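Long-range contact in EvdO2 (Micromonospora carbonacea, PDB 4XAB), which probably catalyses an oxidative cyclization in orthosomycin antibiotic biosynthesis, as a metal-dependent oxygenase with a double-stranded beta-helix core: residues R15-V29 / H90-D103. Numbering follows the deposited sequence.
Sequences REEFRSRGFAILPQV and HFARCRSIASAFLD
Arg15, on helix 15-21, forms a salt bridge with Asp103, just past the C-terminal end of helix 90-102. In the conformer modelled here Arg15 NH2 reaches Asp103 OD2 at 2.7 Å, in the guanidinium plane and on the syn lone pair of the carboxylate. Arg19 NH2 is placed 2.3 Å from Asp103 OD2, shorter than a normal salt bridge, so the detail of this second bridge is doubtful. Fully stretched from CG to NE, Arg15 also brings its NE to Ala100 O, a weak bond at 3.3 Å. Arg15 CZ lies over one face of the Arg19 guanidinium, both arginines turned to the one carboxylate. At the same helix end, Leu102 O accepts from Arg142 NH2. Beside the arginines, Phe18 and Phe101 form an offset stack, centroids 4.8 Å apart and planes at 26°, with Phe18 CB over the Phe101 face. Phe101 CE2 touches Ala24 CB at 4.2 Å, and its CE1 lies 3.8 Å from Arg15 CA. Both rings also touch Leu144 and Val208, so the two helices pack here on the strands of the double-stranded beta-helix (cupin) core, whose nickel ion is held by His129, Asp131 and His215. With an alanine in place of Phe101, the Phe18 ring is likely to lose its stacking partner and a gap to open beside Ala24 and Arg15 CA. Further along, Leu26 CD1 meets Ile97 CD1 tip to tip at 3.7 Å, and Val29 CG2, in the conformer given, lies against Ile97 CD1 and Cys94 SG. Val29 O accepts from Arg93 NH1 at 2.7 Å, although the N-H points somewhat off line at 142°; that same NH1 has a salt bridge to Glu34. His90 NE2 is hydrogen-bonded to Thr148 OG1.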
ATOM      1  N   ARG A  15     -14.596   7.644   9.205  1.00 18.32           N
ATOM      2  CA  ARG A  15     -13.683   8.771   9.185  0.54 16.74           C
ATOM      3  C   ARG A  15     -13.104   9.040  10.569  1.00 18.25           C
ATOM      4  O   ARG A  15     -11.909   9.365  10.701  1.00 17.35           O
ATOM      5  CB  ARG A  15     -14.395  10.021   8.657  0.54 19.70           C
ATOM      6  CG  ARG A  15     -13.502  11.240   8.536  0.54 16.33           C
ATOM      7  CD  ARG A  15     -14.320  12.472   8.165  0.54 20.22           C
ATOM      8  NE  ARG A  15     -13.561  13.705   8.346  0.54 30.86           N
ATOM      9  CZ  ARG A  15     -13.532  14.404   9.477  0.54 32.14           C
ATOM     10  NH1 ARG A  15     -14.218  13.988  10.533  0.54 34.68           N
ATOM     11  NH2 ARG A  15     -12.812  15.515   9.556  0.54 33.18           N
ATOM     12  N   GLU A  16     -13.945   8.916  11.590  1.00 17.88           N
ATOM     13  CA  GLU A  16     -13.532   9.199  12.944  1.00 16.81           C
ATOM     14  C   GLU A  16     -12.435   8.234  13.385  1.00 19.58           C
ATOM     15  O   GLU A  16     -11.435   8.644  13.974  1.00 18.08           O
ATOM     16  CB  GLU A  16     -14.728   9.134  13.891  1.00 19.36           C
ATOM     17  CG  GLU A  16     -14.360   9.327  15.347  1.00 29.27           C
ATOM     18  CD  GLU A  16     -15.539   9.096  16.278  1.00 36.75           C
ATOM     19  OE1 GLU A  16     -16.426   8.278  15.934  1.00 35.75           O
ATOM     20  OE2 GLU A  16     -15.572   9.734  17.351  1.00 37.38           O
ATOM     21  N   GLU A  17     -12.607   6.955  13.086  1.00 17.89           N
ATOM     22  CA  GLU A  17     -11.603   5.984  13.511  1.00 21.04           C
ATOM     23  C   GLU A  17     -10.347   6.095  12.653  1.00 19.46           C
ATOM     24  O   GLU A  17      -9.235   5.884  13.152  1.00 19.50           O
ATOM     25  CB  GLU A  17     -12.172   4.564  13.483  1.00 27.60           C
ATOM     26  CG  GLU A  17     -13.247   4.311  14.554  1.00 34.08           C
ATOM     27  CD  GLU A  17     -12.811   4.723  15.956  1.00 47.18           C
ATOM     28  OE1 GLU A  17     -11.720   4.304  16.401  1.00 47.91           O
ATOM     29  OE2 GLU A  17     -13.564   5.471  16.616  1.00 52.29           O
ATOM     30  N   PHE A  18     -10.501   6.441  11.375  1.00 16.23           N
ATOM     31  CA  PHE A  18      -9.318   6.743  10.568  1.00 16.82           C
ATOM     32  C   PHE A  18      -8.485   7.867  11.197  1.00 21.37           C
ATOM     33  O   PHE A  18      -7.261   7.762  11.278  1.00 21.42           O
ATOM     34  CB  PHE A  18      -9.695   7.113   9.127  1.00 20.73           C
ATOM     35  CG  PHE A  18      -8.516   7.552   8.291  1.00 16.49           C
ATOM     36  CD1 PHE A  18      -7.639   6.605   7.757  1.00 19.04           C
ATOM     37  CD2 PHE A  18      -8.271   8.898   8.059  1.00 15.98           C
ATOM     38  CE1 PHE A  18      -6.540   7.014   7.000  1.00 18.18           C
ATOM     39  CE2 PHE A  18      -7.178   9.310   7.309  1.00 21.93           C
ATOM     40  CZ  PHE A  18      -6.314   8.359   6.778  1.00 20.10           C
ATOM     41  N   ARG A  19      -9.136   8.936  11.656  1.00 15.65           N
ATOM     42  CA  ARG A  19      -8.414  10.070  12.229  1.00 17.12           C
ATOM     43  C   ARG A  19      -7.753   9.708  13.544  1.00 18.60           C
ATOM     44  O   ARG A  19      -6.632  10.123  13.827  1.00 21.32           O
ATOM     45  CB  ARG A  19      -9.352  11.261  12.464  1.00 22.64           C
ATOM     46  CG  ARG A  19     -10.023  11.777  11.228  1.00 36.49           C
ATOM     47  CD  ARG A  19      -9.032  12.068  10.142  1.00 48.77           C
ATOM     48  NE  ARG A  19      -9.690  12.738   9.029  1.00 60.11           N
ATOM     49  CZ  ARG A  19      -9.820  14.055   8.924  1.00 65.76           C
ATOM     50  NH1 ARG A  19      -9.327  14.856   9.862  1.00 67.46           N
ATOM     51  NH2 ARG A  19     -10.440  14.567   7.873  1.00 70.53           N
ATOM     52  N   SER A  20      -8.467   8.916  14.336  1.00 17.96           N
ATOM     53  CA  SER A  20      -8.030   8.524  15.660  1.00 19.23           C
ATOM     54  C   SER A  20      -6.888   7.529  15.599  1.00 18.94           C
ATOM     55  O   SER A  20      -5.877   7.691  16.280  1.00 20.34           O
ATOM     56  CB  SER A  20      -9.201   7.913  16.438  1.00 23.33           C
ATOM     57  OG  SER A  20      -8.737   7.303  17.630  1.00 32.66           O
ATOM     58  N   ARG A  21      -7.058   6.508  14.769  1.00 17.36           N
ATOM     59  CA  ARG A  21      -6.139   5.380  14.748  1.00 19.42           C
ATOM     60  C   ARG A  21      -5.091   5.451  13.646  1.00 16.59           C
ATOM     61  O   ARG A  21      -4.044   4.831  13.760  1.00 17.09           O
ATOM     62  CB  ARG A  21      -6.929   4.073  14.610  1.00 16.35           C
ATOM     63  CG  ARG A  21      -8.042   3.916  15.627  1.00 20.74           C
ATOM     64  CD  ARG A  21      -8.514   2.472  15.676  1.00 22.31           C
ATOM     65  NE  ARG A  21      -7.730   1.704  16.637  1.00 32.78           N
ATOM     66  CZ  ARG A  21      -7.735   0.378  16.722  1.00 25.00           C
ATOM     67  NH1 ARG A  21      -8.473  -0.334  15.879  1.00 24.89           N
ATOM     68  NH2 ARG A  21      -6.994  -0.233  17.641  1.00 27.93           N
ATOM     69  N   GLY A  22      -5.375   6.200  12.587  1.00 15.76           N
ATOM     70  CA  GLY A  22      -4.446   6.335  11.477  1.00 15.41           C
ATOM     71  C   GLY A  22      -4.641   5.332  10.355  1.00 13.95           C
ATOM     72  O   GLY A  22      -3.877   5.321   9.377  1.00 14.22           O
ATOM     73  N   PHE A  23      -5.630   4.461  10.523  1.00 16.98           N
ATOM     74  CA  PHE A  23      -5.996   3.495   9.498  1.00 12.89           C
ATOM     75  C   PHE A  23      -7.475   3.164   9.597  1.00 16.80           C
ATOM     76  O   PHE A  23      -8.125   3.427  10.613  1.00 17.19           O
ATOM     77  CB  PHE A  23      -5.173   2.215   9.630  1.00 12.50           C
ATOM     78  CG  PHE A  23      -5.481   1.442  10.869  1.00 13.86           C
ATOM     79  CD1 PHE A  23      -6.388   0.386  10.842  1.00 16.37           C
ATOM     80  CD2 PHE A  23      -4.873   1.772  12.066  1.00 16.78           C
ATOM     81  CE1 PHE A  23      -6.672  -0.310  11.992  1.00 20.88           C
ATOM     82  CE2 PHE A  23      -5.153   1.086  13.217  1.00 20.56           C
ATOM     83  CZ  PHE A  23      -6.058   0.041  13.186  1.00 22.70           C
ATOM     84  N   ALA A  24      -8.000   2.556   8.543  1.00 14.00           N
ATOM     85  CA  ALA A  24      -9.404   2.129   8.576  1.00 14.02           C
ATOM     86  C   ALA A  24      -9.611   0.984   7.635  1.00 12.72           C
ATOM     87  O   ALA A  24      -8.953   0.901   6.597  1.00 15.08           O
ATOM     88  CB  ALA A  24     -10.316   3.273   8.212  1.00 18.21           C
ATOM     89  N   ILE A  25     -10.534   0.106   8.003  1.00 15.50           N
ATOM     90  CA  ILE A  25     -10.926  -1.008   7.165  1.00 15.47           C
ATOM     91  C   ILE A  25     -12.224  -0.695   6.450  1.00 15.08           C
ATOM     92  O   ILE A  25     -13.194  -0.271   7.079  1.00 17.45           O
ATOM     93  CB  ILE A  25     -11.125  -2.293   7.988  1.00 18.78           C
ATOM     94  CG1 ILE A  25      -9.786  -2.781   8.536  1.00 22.08           C
ATOM     95  CG2 ILE A  25     -11.797  -3.365   7.129  1.00 25.20           C
ATOM     96  CD1 ILE A  25      -9.911  -4.068   9.347  1.00 23.16           C
ATOM     97  N   LEU A  26     -12.226  -0.896   5.139  1.00 14.92           N
ATOM     98  CA  LEU A  26     -13.438  -0.769   4.340  1.00 15.57           C
ATOM     99  C   LEU A  26     -13.763  -2.141   3.772  1.00 13.57           C
ATOM    100  O   LEU A  26     -13.052  -2.622   2.896  1.00 16.03           O
ATOM    101  CB  LEU A  26     -13.233   0.236   3.228  1.00 16.88           C
ATOM    102  CG  LEU A  26     -12.611   1.572   3.625  1.00 18.80           C
ATOM    103  CD1 LEU A  26     -12.368   2.424   2.394  1.00 23.90           C
ATOM    104  CD2 LEU A  26     -13.521   2.271   4.606  1.00 19.26           C
ATOM    105  N   PRO A  27     -14.840  -2.770   4.261  1.00 15.63           N
ATOM    106  CA  PRO A  27     -15.082  -4.171   3.904  1.00 18.42           C
ATOM    107  C   PRO A  27     -15.241  -4.444   2.408  1.00 17.70           C
ATOM    108  O   PRO A  27     -14.823  -5.510   1.952  1.00 16.66           O
ATOM    109  CB  PRO A  27     -16.382  -4.496   4.646  1.00 22.14           C
ATOM    110  CG  PRO A  27     -16.348  -3.603   5.832  1.00 21.07           C
ATOM    111  CD  PRO A  27     -15.759  -2.306   5.321  1.00 15.06           C
ATOM    112  N   GLN A  28     -15.825  -3.518   1.658  1.00 15.49           N
ATOM    113  CA  GLN A  28     -16.046  -3.758   0.240  1.00 14.29           C
ATOM    114  C   GLN A  28     -15.969  -2.457  -0.560  1.00 16.84           C
ATOM    115  O   GLN A  28     -16.977  -1.774  -0.746  1.00 20.49           O
ATOM    116  CB  GLN A  28     -17.406  -4.432   0.018  1.00 18.63           C
ATOM    117  CG  GLN A  28     -17.688  -4.799  -1.446  1.00 23.15           C
ATOM    118  CD  GLN A  28     -17.759  -6.300  -1.697  1.00 22.84           C
ATOM    119  OE1 GLN A  28     -18.463  -7.027  -0.999  1.00 22.01           O
ATOM    120  NE2 GLN A  28     -17.013  -6.773  -2.704  1.00 20.98           N
ATOM    121  N   VAL A  29     -14.781  -2.100  -1.026  1.00 15.41           N
ATOM    122  CA  VAL A  29     -14.626  -0.863  -1.787  0.65 13.14           C
ATOM    123  C   VAL A  29     -14.687  -1.148  -3.297  1.00 19.12           C
ATOM    124  O   VAL A  29     -14.919  -0.247  -4.093  1.00 19.34           O
ATOM    125  CB  VAL A  29     -13.309  -0.136  -1.425  0.65 16.87           C
ATOM    126  CG1 VAL A  29     -12.117  -0.790  -2.101  0.65 22.98           C
ATOM    127  CG2 VAL A  29     -13.382   1.345  -1.814  0.65 15.10           C
ATOM    128  N   HIS A  90     -14.194   2.587  -9.465  1.00 22.23           N
ATOM    129  CA  HIS A  90     -13.446   2.268  -8.247  1.00 21.43           C
ATOM    130  C   HIS A  90     -12.460   3.392  -7.943  1.00 18.77           C
ATOM    131  O   HIS A  90     -12.312   3.804  -6.796  1.00 19.75           O
ATOM    132  CB  HIS A  90     -12.706   0.928  -8.367  1.00 23.74           C
ATOM    133  CG  HIS A  90     -11.713   0.683  -7.262  1.00 20.83           C
ATOM    134  ND1 HIS A  90     -10.374   0.986  -7.388  1.00 21.06           N
ATOM    135  CD2 HIS A  90     -11.869   0.186  -6.009  1.00 19.83           C
ATOM    136  CE1 HIS A  90      -9.744   0.674  -6.268  1.00 21.47           C
ATOM    137  NE2 HIS A  90     -10.628   0.190  -5.415  1.00 20.56           N
ATOM    138  N   PHE A  91     -11.792   3.903  -8.969  1.00 21.06           N
ATOM    139  CA  PHE A  91     -10.892   5.026  -8.738  1.00 22.62           C
ATOM    140  C   PHE A  91     -11.662   6.222  -8.184  1.00 21.49           C
ATOM    141  O   PHE A  91     -11.250   6.838  -7.199  1.00 20.91           O
ATOM    142  CB  PHE A  91     -10.161   5.442 -10.014  1.00 22.55           C
ATOM    143  CG  PHE A  91      -9.414   6.742  -9.870  1.00 19.78           C
ATOM    144  CD1 PHE A  91      -8.139   6.765  -9.327  1.00 26.26           C
ATOM    145  CD2 PHE A  91     -10.001   7.950 -10.258  1.00 23.91           C
ATOM    146  CE1 PHE A  91      -7.456   7.960  -9.184  1.00 30.19           C
ATOM    147  CE2 PHE A  91      -9.321   9.139 -10.105  1.00 28.50           C
ATOM    148  CZ  PHE A  91      -8.051   9.143  -9.576  1.00 27.85           C
ATOM    149  N   ALA A  92     -12.780   6.543  -8.827  1.00 22.33           N
ATOM    150  CA  ALA A  92     -13.559   7.715  -8.458  1.00 22.13           C
ATOM    151  C   ALA A  92     -14.057   7.587  -7.028  1.00 23.53           C
ATOM    152  O   ALA A  92     -14.085   8.563  -6.275  1.00 22.01           O
ATOM    153  CB  ALA A  92     -14.729   7.899  -9.417  1.00 24.37           C
ATOM    154  N   ARG A  93     -14.456   6.366  -6.674  1.00 18.86           N
ATOM    155  CA  ARG A  93     -14.967   6.036  -5.359  1.00 19.53           C
ATOM    156  C   ARG A  93     -13.866   6.240  -4.323  1.00 16.66           C
ATOM    157  O   ARG A  93     -14.087   6.818  -3.256  1.00 19.38           O
ATOM    158  CB  ARG A  93     -15.471   4.580  -5.357  1.00 26.95           C
ATOM    159  CG  ARG A  93     -16.271   4.127  -4.162  1.00 29.67           C
ATOM    160  CD  ARG A  93     -16.753   2.669  -4.363  1.00 25.85           C
ATOM    161  NE  ARG A  93     -17.433   2.487  -5.653  1.00 20.67           N
ATOM    162  CZ  ARG A  93     -17.079   1.594  -6.579  1.00 24.30           C
ATOM    163  NH1 ARG A  93     -16.053   0.773  -6.369  1.00 22.65           N
ATOM    164  NH2 ARG A  93     -17.754   1.519  -7.725  1.00 24.40           N
ATOM    165  N   CYS A  94     -12.673   5.769  -4.654  1.00 16.33           N
ATOM    166  CA  CYS A  94     -11.534   5.916  -3.756  1.00 14.22           C
ATOM    167  C   CYS A  94     -11.110   7.385  -3.602  1.00 14.25           C
ATOM    168  O   CYS A  94     -10.729   7.807  -2.507  1.00 16.19           O
ATOM    169  CB  CYS A  94     -10.360   5.075  -4.255  1.00 19.56           C
ATOM    170  SG  CYS A  94     -10.598   3.295  -3.993  1.00 19.30           S
ATOM    171  N   ARG A  95     -11.182   8.160  -4.689  1.00 14.90           N
ATOM    172  CA  ARG A  95     -10.813   9.580  -4.616  1.00 16.51           C
ATOM    173  C   ARG A  95     -11.781  10.309  -3.680  1.00 18.18           C
ATOM    174  O   ARG A  95     -11.386  11.178  -2.892  1.00 18.83           O
ATOM    175  CB  ARG A  95     -10.805  10.219  -6.014  1.00 17.48           C
ATOM    176  CG  ARG A  95     -10.272  11.657  -6.064  1.00 21.43           C
ATOM    177  CD  ARG A  95     -10.294  12.205  -7.498  1.00 24.00           C
ATOM    178  NE  ARG A  95     -11.633  12.084  -8.071  1.00 33.64           N
ATOM    179  CZ  ARG A  95     -11.917  12.124  -9.370  1.00 35.24           C
ATOM    180  NH1 ARG A  95     -10.953  12.286 -10.263  1.00 35.20           N
ATOM    181  NH2 ARG A  95     -13.176  11.990  -9.772  1.00 43.53           N
ATOM    182  N   SER A  96     -13.056   9.941  -3.759  1.00 19.83           N
ATOM    183  CA  SER A  96     -14.070  10.525  -2.884  1.00 19.56           C
ATOM    184  C   SER A  96     -13.823  10.157  -1.429  1.00 22.51           C
ATOM    185  O   SER A  96     -14.004  10.980  -0.539  1.00 18.98           O
ATOM    186  CB  SER A  96     -15.468  10.077  -3.307  1.00 25.60           C
ATOM    187  OG  SER A  96     -15.722  10.511  -4.630  1.00 38.14           O
ATOM    188  N   ILE A  97     -13.408   8.917  -1.191  1.00 16.12           N
ATOM    189  CA  ILE A  97     -13.083   8.481   0.158  1.00 15.76           C
ATOM    190  C   ILE A  97     -11.887   9.278   0.685  1.00 14.94           C
ATOM    191  O   ILE A  97     -11.894   9.748   1.816  1.00 18.28           O
ATOM    192  CB  ILE A  97     -12.771   6.960   0.204  1.00 17.27           C
ATOM    193  CG1 ILE A  97     -14.057   6.157  -0.036  1.00 23.24           C
ATOM    194  CG2 ILE A  97     -12.162   6.587   1.539  1.00 20.55           C
ATOM    195  CD1 ILE A  97     -13.837   4.654  -0.179  1.00 23.51           C
ATOM    196  N   ALA A  98     -10.878   9.446  -0.157  1.00 16.55           N
ATOM    197  CA  ALA A  98      -9.667  10.172   0.229  1.00 18.22           C
ATOM    198  C   ALA A  98     -10.010  11.605   0.603  1.00 16.01           C
ATOM    199  O   ALA A  98      -9.526  12.132   1.610  1.00 16.64           O
ATOM    200  CB  ALA A  98      -8.645  10.146  -0.899  1.00 16.76           C
ATOM    201  N   SER A  99     -10.859  12.214  -0.216  1.00 16.52           N
ATOM    202  CA  SER A  99     -11.339  13.565   0.025  1.00 17.74           C
ATOM    203  C   SER A  99     -12.030  13.688   1.382  1.00 18.11           C
ATOM    204  O   SER A  99     -11.750  14.617   2.150  1.00 22.51           O
ATOM    205  CB  SER A  99     -12.294  13.983  -1.089  1.00 25.71           C
ATOM    206  OG  SER A  99     -12.845  15.252  -0.798  1.00 32.31           O
ATOM    207  N   ALA A 100     -12.928  12.749   1.676  1.00 20.46           N
ATOM    208  CA  ALA A 100     -13.631  12.743   2.958  1.00 26.18           C
ATOM    209  C   ALA A 100     -12.667  12.564   4.125  1.00 25.91           C
ATOM    210  O   ALA A 100     -12.780  13.231   5.153  1.00 30.64           O
ATOM    211  CB  ALA A 100     -14.684  11.647   2.979  1.00 23.13           C
ATOM    212  N   PHE A 101     -11.705  11.665   3.961  1.00 19.20           N
ATOM    213  CA  PHE A 101     -10.788  11.349   5.048  1.00 21.55           C
ATOM    214  C   PHE A 101      -9.734  12.442   5.266  1.00 28.43           C
ATOM    215  O   PHE A 101      -9.254  12.618   6.381  1.00 28.21           O
ATOM    216  CB  PHE A 101     -10.085  10.012   4.802  1.00 15.20           C
ATOM    217  CG  PHE A 101     -10.933   8.800   5.129  1.00 22.79           C
ATOM    218  CD1 PHE A 101     -12.300   8.913   5.314  1.00 24.77           C
ATOM    219  CD2 PHE A 101     -10.351   7.548   5.242  1.00 22.55           C
ATOM    220  CE1 PHE A 101     -13.075   7.795   5.611  1.00 20.12           C
ATOM    221  CE2 PHE A 101     -11.114   6.424   5.540  1.00 22.67           C
ATOM    222  CZ  PHE A 101     -12.476   6.549   5.727  1.00 18.34           C
ATOM    223  N   LEU A 102      -9.362  13.157   4.203  1.00 22.03           N
ATOM    224  CA  LEU A 102      -8.331  14.190   4.312  1.00 22.53           C
ATOM    225  C   LEU A 102      -8.899  15.599   4.474  1.00 26.12           C
ATOM    226  O   LEU A 102      -8.146  16.542   4.694  1.00 30.63           O
ATOM    227  CB  LEU A 102      -7.410  14.161   3.086  1.00 19.09           C
ATOM    228  CG  LEU A 102      -6.577  12.902   2.845  1.00 18.34           C
ATOM    229  CD1 LEU A 102      -5.973  12.945   1.462  1.00 21.33           C
ATOM    230  CD2 LEU A 102      -5.483  12.781   3.888  1.00 22.41           C
ATOM    231  N   ASP A 103     -10.218  15.737   4.362  1.00 29.05           N
ATOM    232  CA  ASP A 103     -10.874  17.048   4.357  1.00 32.73           C
ATOM    233  C   ASP A 103     -10.293  17.959   3.283  1.00 33.19           C
ATOM    234  O   ASP A 103     -10.013  19.138   3.526  1.00 32.63           O
ATOM    235  CB  ASP A 103     -10.764  17.727   5.722  1.00 40.05           C
ATOM    236  CG  ASP A 103     -11.651  17.089   6.757  1.00 51.76           C
ATOM    237  OD1 ASP A 103     -12.852  16.901   6.472  1.00 58.52           O
ATOM    238  OD2 ASP A 103     -11.143  16.759   7.849  1.00 55.04           O
TER